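Local coordinates for putative GH105 family protein (Salmonella enterica subsp. enterica serovar Paratyphi A, PDB 3QWT), which is of unknown function but probably acts as a glycoside hydrolase of family GH105, built on an alpha/alpha toroid, at residues 304-307 with 308-312; 311-314 with 315-319. One frame throughout, in Å; residues are numbered along the deposited sequence.

Contact 1: 304-307 with 308-312. With GOL (glycerol), chain G.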
loop_
_atom_site.group_PDB
_atom_site.type_symbol
_atom_site.label_atom_id
_atom_site.label_comp_id
_atom_site.label_asym_id
_atom_site.label_seq_id
_atom_site.Cartn_x
_atom_site.Cartn_y
_atom_site.Cartn_z
ATOM N N ILE A 304 -15.639 -29.781 19.031
ATOM C CA ILE A 304 -16.359 -29.056 20.060
ATOM C C ILE A 304 -15.378 -28.395 21.019
ATOM O O ILE A 304 -15.543 -27.239 21.387
ATOM C CB ILE A 304 -17.337 -29.965 20.800
ATOM C CG1 ILE A 304 -18.391 -30.478 19.819
ATOM C CG2 ILE A 304 -17.995 -29.214 21.956
ATOM C CD1 ILE A 304 -19.378 -31.487 20.416
ATOM N N LEU A 305 -14.337 -29.118 21.398
ATOM C CA LEU A 305 -13.300 -28.538 22.236
ATOM C C LEU A 305 -12.667 -27.332 21.565
ATOM O O LEU A 305 -12.524 -26.280 22.174
ATOM C CB LEU A 305 -12.214 -29.568 22.525
ATOM C CG LEU A 305 -12.491 -30.555 23.647
ATOM C CD1 LEU A 305 -11.409 -31.638 23.698
ATOM C CD2 LEU A 305 -12.586 -29.793 24.957
ATOM N N LYS A 306 -12.276 -27.494 20.306
ATOM C CA LYS A 306 -11.557 -26.437 19.611
ATOM C C LYS A 306 -12.478 -25.247 19.362
ATOM O O LYS A 306 -12.068 -24.102 19.490
ATOM C CB LYS A 306 -10.962 -26.946 18.298
ATOM C CG LYS A 306 -9.964 -25.967 17.681
ATOM C CD LYS A 306 -9.291 -26.563 16.463
ATOM C CE LYS A 306 -8.285 -25.590 15.866
ATOM N NZ LYS A 306 -7.278 -26.330 15.081
ATOM N N ALA A 307 -13.733 -25.528 19.036
ATOM C CA ALA A 307 -14.690 -24.464 18.788
ATOM C C ALA A 307 -14.968 -23.679 20.074
ATOM O O ALA A 307 -15.262 -22.486 20.032
ATOM C CB ALA A 307 -15.969 -25.017 18.184
ATOM N N VAL A 308 -14.862 -24.333 21.222
ATOM C CA VAL A 308 -15.022 -23.594 22.462
ATOM C C VAL A 308 -13.762 -22.757 22.674
ATOM O O VAL A 308 -13.823 -21.546 22.928
ATOM C CB VAL A 308 -15.277 -24.509 23.686
ATOM C CG1 VAL A 308 -15.112 -23.720 24.979
ATOM C CG2 VAL A 308 -16.677 -25.135 23.626
ATOM N N ARG A 309 -12.611 -23.404 22.557
ATOM C CA ARG A 309 -11.370 -22.690 22.742
ATOM C C ARG A 309 -11.301 -21.431 21.869
ATOM O O ARG A 309 -10.925 -20.360 22.353
ATOM C CB ARG A 309 -10.180 -23.584 22.458
ATOM C CG ARG A 309 -8.935 -22.771 22.171
ATOM C CD ARG A 309 -7.709 -23.609 22.328
ATOM N NE ARG A 309 -7.551 -24.586 21.264
ATOM C CZ ARG A 309 -6.710 -24.436 20.242
ATOM N NH1 ARG A 309 -5.975 -23.326 20.145
ATOM N NH2 ARG A 309 -6.605 -25.390 19.319
ATOM N N LYS A 310 -11.672 -21.566 20.595
ATOM C CA LYS A 310 -11.584 -20.466 19.626
ATOM C C LYS A 310 -12.774 -19.523 19.713
ATOM O O LYS A 310 -12.790 -18.500 19.053
ATOM C CB LYS A 310 -11.473 -20.991 18.192
ATOM C CG LYS A 310 -10.208 -21.774 17.892
ATOM C CD LYS A 310 -8.959 -20.957 18.164
ATOM C CE LYS A 310 -7.754 -21.578 17.486
ATOM N NZ LYS A 310 -7.766 -21.327 16.018
ATOM N N ARG A 311 -13.764 -19.884 20.526
ATOM C CA ARG A 311 -14.962 -19.067 20.733
ATOM C C ARG A 311 -15.902 -19.008 19.521
ATOM O O ARG A 311 -16.723 -18.099 19.399
ATOM C CB ARG A 311 -14.584 -17.664 21.214
ATOM C CG ARG A 311 -13.869 -17.665 22.556
ATOM C CD ARG A 311 -12.850 -16.539 22.651
ATOM N NE ARG A 311 -13.168 -15.647 23.754
ATOM C CZ ARG A 311 -13.715 -14.446 23.605
ATOM N NH1 ARG A 311 -13.984 -13.698 24.673
ATOM N NH2 ARG A 311 -13.986 -13.992 22.384
ATOM N N TYR A 312 -15.786 -19.987 18.633
ATOM C CA TYR A 312 -16.765 -20.165 17.575
ATOM C C TYR A 312 -18.123 -20.538 18.147
ATOM O O TYR A 312 -19.139 -20.276 17.517
ATOM C CB TYR A 312 -16.320 -21.237 16.593
ATOM C CG TYR A 312 -14.956 -21.004 15.995
ATOM C CD1 TYR A 312 -14.480 -19.721 15.736
ATOM C CD2 TYR A 312 -14.144 -22.073 15.686
ATOM C CE1 TYR A 312 -13.217 -19.529 15.168
ATOM C CE2 TYR A 312 -12.900 -21.891 15.141
ATOM C CZ TYR A 312 -12.438 -20.629 14.884
ATOM O OH TYR A 312 -11.187 -20.513 14.338
HETATM C C1 GOL G . -3.888 -26.780 17.124
HETATM O O1 GOL G . -5.042 -27.567 16.936
HETATM C C2 GOL G . -4.081 -25.426 16.450
HETATM O O2 GOL G . -5.012 -24.665 17.185
HETATM C C3 GOL G . -2.750 -24.689 16.401
HETATM O O3 GOL G . -2.207 -24.613 17.700
#
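A Schellman motif closes the last turn of helix 294-309, where A307 O lies 3.0 Å from R311 N. R311, with a positive phi of 70°, is the residue at which the chain leaves helical geometry. Ahead of it the regular bonds persist: R309 N reaches L305 O at 2.9 Å in a nearly straight line, and K310 N reaches K306 O at 2.8 Å. Beyond the turn Y312 folds back against the last turn, its CB 4.1 Å from A307 CB, while K310 CB lies over one face of the Y312 ring, offset toward the rim. K306 and R309, one turn apart, send their basic ends to the same bound glycerol, probably acquired from the crystallisation liquor. K306 extends fully, with CG anti to its backbone N (chi1 -168°), and its NZ donates to glycerol O1 at 3.2 Å. R309 instead bends at chi3, 72°, which brings the guanidinium across the K306 chain, NH2 3.8 Å from K306 CG. Glycerol O2 lies at the edge of the guanidinium, 2.8 Å from R309 NH2, and R309 NH1 adds a weak bond to the same oxygen. K306 NZ and R309 NH2 are only 4.4 Å apart, but acidic partners probably offset the like charges: K306 pairs with D243 and E246, R309 with E375, and K310 also with E246. I304 and A307 pack on helix 255-272. The arrangement is a C-terminal Schellman cap on one of the packed helices of an alpha/alpha toroid.

Contact 2: 311-314 with 315-319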
loop_
_atom_site.group_PDB
_atom_site.type_symbol
_atom_site.label_atom_id
_atom_site.label_comp_id
_atom_site.label_asym_id
_atom_site.label_seq_id
_atom_site.Cartn_x
_atom_site.Cartn_y
_atom_site.Cartn_z
ATOM N N ARG A 311 -13.764 -19.884 20.526
ATOM C CA ARG A 311 -14.962 -19.067 20.733
ATOM C C ARG A 311 -15.902 -19.008 19.521
ATOM O O ARG A 311 -16.723 -18.099 19.399
ATOM C CB ARG A 311 -14.584 -17.664 21.214
ATOM C CG ARG A 311 -13.869 -17.665 22.556
ATOM C CD ARG A 311 -12.850 -16.539 22.651
ATOM N NE ARG A 311 -13.168 -15.647 23.754
ATOM C CZ ARG A 311 -13.715 -14.446 23.605
ATOM N NH1 ARG A 311 -13.984 -13.698 24.673
ATOM N NH2 ARG A 311 -13.986 -13.992 22.384
ATOM N N TYR A 312 -15.786 -19.987 18.633
ATOM C CA TYR A 312 -16.765 -20.165 17.575
ATOM C C TYR A 312 -18.123 -20.538 18.147
ATOM O O TYR A 312 -19.139 -20.276 17.517
ATOM C CB TYR A 312 -16.320 -21.237 16.593
ATOM C CG TYR A 312 -14.956 -21.004 15.995
ATOM C CD1 TYR A 312 -14.480 -19.721 15.736
ATOM C CD2 TYR A 312 -14.144 -22.073 15.686
ATOM C CE1 TYR A 312 -13.217 -19.529 15.168
ATOM C CE2 TYR A 312 -12.900 -21.891 15.141
ATOM C CZ TYR A 312 -12.438 -20.629 14.884
ATOM O OH TYR A 312 -11.187 -20.513 14.338
ATOM N N VAL A 313 -18.125 -21.189 19.315
ATOM C CA VAL A 313 -19.345 -21.452 20.078
ATOM C C VAL A 313 -19.105 -21.085 21.546
ATOM O O VAL A 313 -17.956 -21.011 21.992
ATOM C CB VAL A 313 -19.806 -22.931 19.969
ATOM C CG1 VAL A 313 -19.742 -23.406 18.529
ATOM C CG2 VAL A 313 -18.963 -23.839 20.866
ATOM N N GLU A 314 -20.190 -20.876 22.295
ATOM C CA GLU A 314 -20.111 -20.465 23.701
ATOM C C GLU A 314 -19.509 -21.514 24.643
ATOM O O GLU A 314 -19.456 -22.699 24.313
ATOM C CB GLU A 314 -21.495 -20.061 24.202
ATOM C CG GLU A 314 -22.076 -18.854 23.493
ATOM C CD GLU A 314 -23.592 -18.875 23.487
ATOM O OE1 GLU A 314 -24.206 -17.786 23.513
ATOM O OE2 GLU A 314 -24.169 -19.986 23.450
ATOM N N ARG A 315 -19.085 -21.064 25.825
ATOM C CA ARG A 315 -18.387 -21.905 26.801
ATOM C C ARG A 315 -19.165 -23.127 27.267
ATOM O O ARG A 315 -18.568 -24.154 27.613
ATOM C CB ARG A 315 -18.029 -21.102 28.058
ATOM C CG ARG A 315 -17.012 -20.005 27.873
ATOM C CD ARG A 315 -15.589 -20.514 27.982
ATOM N NE ARG A 315 -14.680 -19.538 27.390
ATOM C CZ ARG A 315 -13.402 -19.760 27.109
ATOM N NH1 ARG A 315 -12.859 -20.944 27.375
ATOM N NH2 ARG A 315 -12.674 -18.792 26.561
ATOM N N HIS A 316 -20.488 -23.020 27.328
ATOM C CA HIS A 316 -21.247 -24.073 27.995
ATOM C C HIS A 316 -21.156 -25.396 27.253
ATOM O O HIS A 316 -21.377 -26.460 27.834
ATOM C CB HIS A 316 -22.697 -23.671 28.164
ATOM C CG HIS A 316 -23.424 -23.539 26.871
ATOM N ND1 HIS A 316 -23.926 -24.624 26.188
ATOM C CD2 HIS A 316 -23.723 -22.447 26.124
ATOM C CE1 HIS A 316 -24.515 -24.208 25.081
ATOM N NE2 HIS A 316 -24.404 -22.891 25.017
ATOM N N TYR A 317 -20.812 -25.336 25.974
ATOM C CA TYR A 317 -20.666 -26.556 25.189
ATOM C C TYR A 317 -19.508 -27.416 25.660
ATOM O O TYR A 317 -19.353 -28.559 25.211
ATOM C CB TYR A 317 -20.499 -26.245 23.708
ATOM C CG TYR A 317 -21.803 -25.959 23.017
ATOM C CD1 TYR A 317 -22.807 -26.920 22.962
ATOM C CD2 TYR A 317 -22.033 -24.732 22.419
ATOM C CE1 TYR A 317 -24.004 -26.663 22.329
ATOM C CE2 TYR A 317 -23.228 -24.463 21.782
ATOM C CZ TYR A 317 -24.207 -25.433 21.737
ATOM O OH TYR A 317 -25.389 -25.152 21.099
ATOM N N ALA A 318 -18.697 -26.873 26.561
ATOM C CA ALA A 318 -17.578 -27.635 27.095
ATOM C C ALA A 318 -18.054 -28.937 27.739
ATOM O O ALA A 318 -17.466 -29.988 27.510
ATOM C CB ALA A 318 -16.780 -26.809 28.081
ATOM N N GLN A 319 -19.115 -28.863 28.538
ATOM C CA GLN A 319 -19.634 -30.054 29.213
ATOM C C GLN A 319 -19.819 -31.202 28.235
ATOM O O GLN A 319 -19.436 -32.331 28.515
ATOM C CB GLN A 319 -20.958 -29.753 29.919
ATOM C CG GLN A 319 -20.824 -28.875 31.141
ATOM C CD GLN A 319 -22.152 -28.255 31.549
ATOM O OE1 GLN A 319 -22.715 -27.433 30.816
ATOM N NE2 GLN A 319 -22.664 -28.649 32.719
#
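V313 and Y317 meet in the short link that leads into helix 318-330, the valine's CG2 resting 3.6 Å from CD2 of the tyrosine ring. The two side chains cross at about a right angle. With chi1 at -45°, V313 places CG2 between its backbone N and carbonyl carbon, and this is the methyl that makes the closest approach. Y317 CB also lies 4.0 Å from V313 CG2. The other notable neighbour of this ring is H316, whose CE1 sits 3.4 Å above the ring plane and over its centre. H316 adopts a chi1 of 66°, which puts its imidazole between the backbone N and carbonyl carbon and folds it back toward E314. The extended E314 side chain comes to the imidazole edge, OE2 lying in the ring plane 3.3 Å from H316 NE2. This hydrogen bond is weak and bent, and the carboxylate and ring planes stand 60° apart. A second weak bond, from Y317 N to E314 O at 3.4 Å, spans three residues along the backbone. At the outer end, R311 NE and R315 NH2 lie 4.2 Å apart, near a second subunit; R315 makes a long, weak ion pair with E144 of that subunit, and R311 packs on its N143. On the inner side, V313 and Y317 touch helices 294-309 and 255-272, an arrangement belonging to a tight helix-to-helix connection in an alpha/alpha toroid.

Overall arrangement
Reading from the N terminus, helix 294-309 ends in contact 1, and contact 2 begins on the same residues, R311 and Y312, before leading into helix 318-330. The two therefore overlap in sequence, neither nesting nor crossing, and their centres lie about 6 Å apart. Together they form the turn that joins two successive helices. The turn is closed on itself by a probable hydrogen bond from V313 N to A307 O, and by V308 CG2 packing on V313 CG2 and I304 CG2 on the Y317 carbonyl. Helix 255-272 backs both contacts, while the arginines at the outer end of contact 2 face a second subunit.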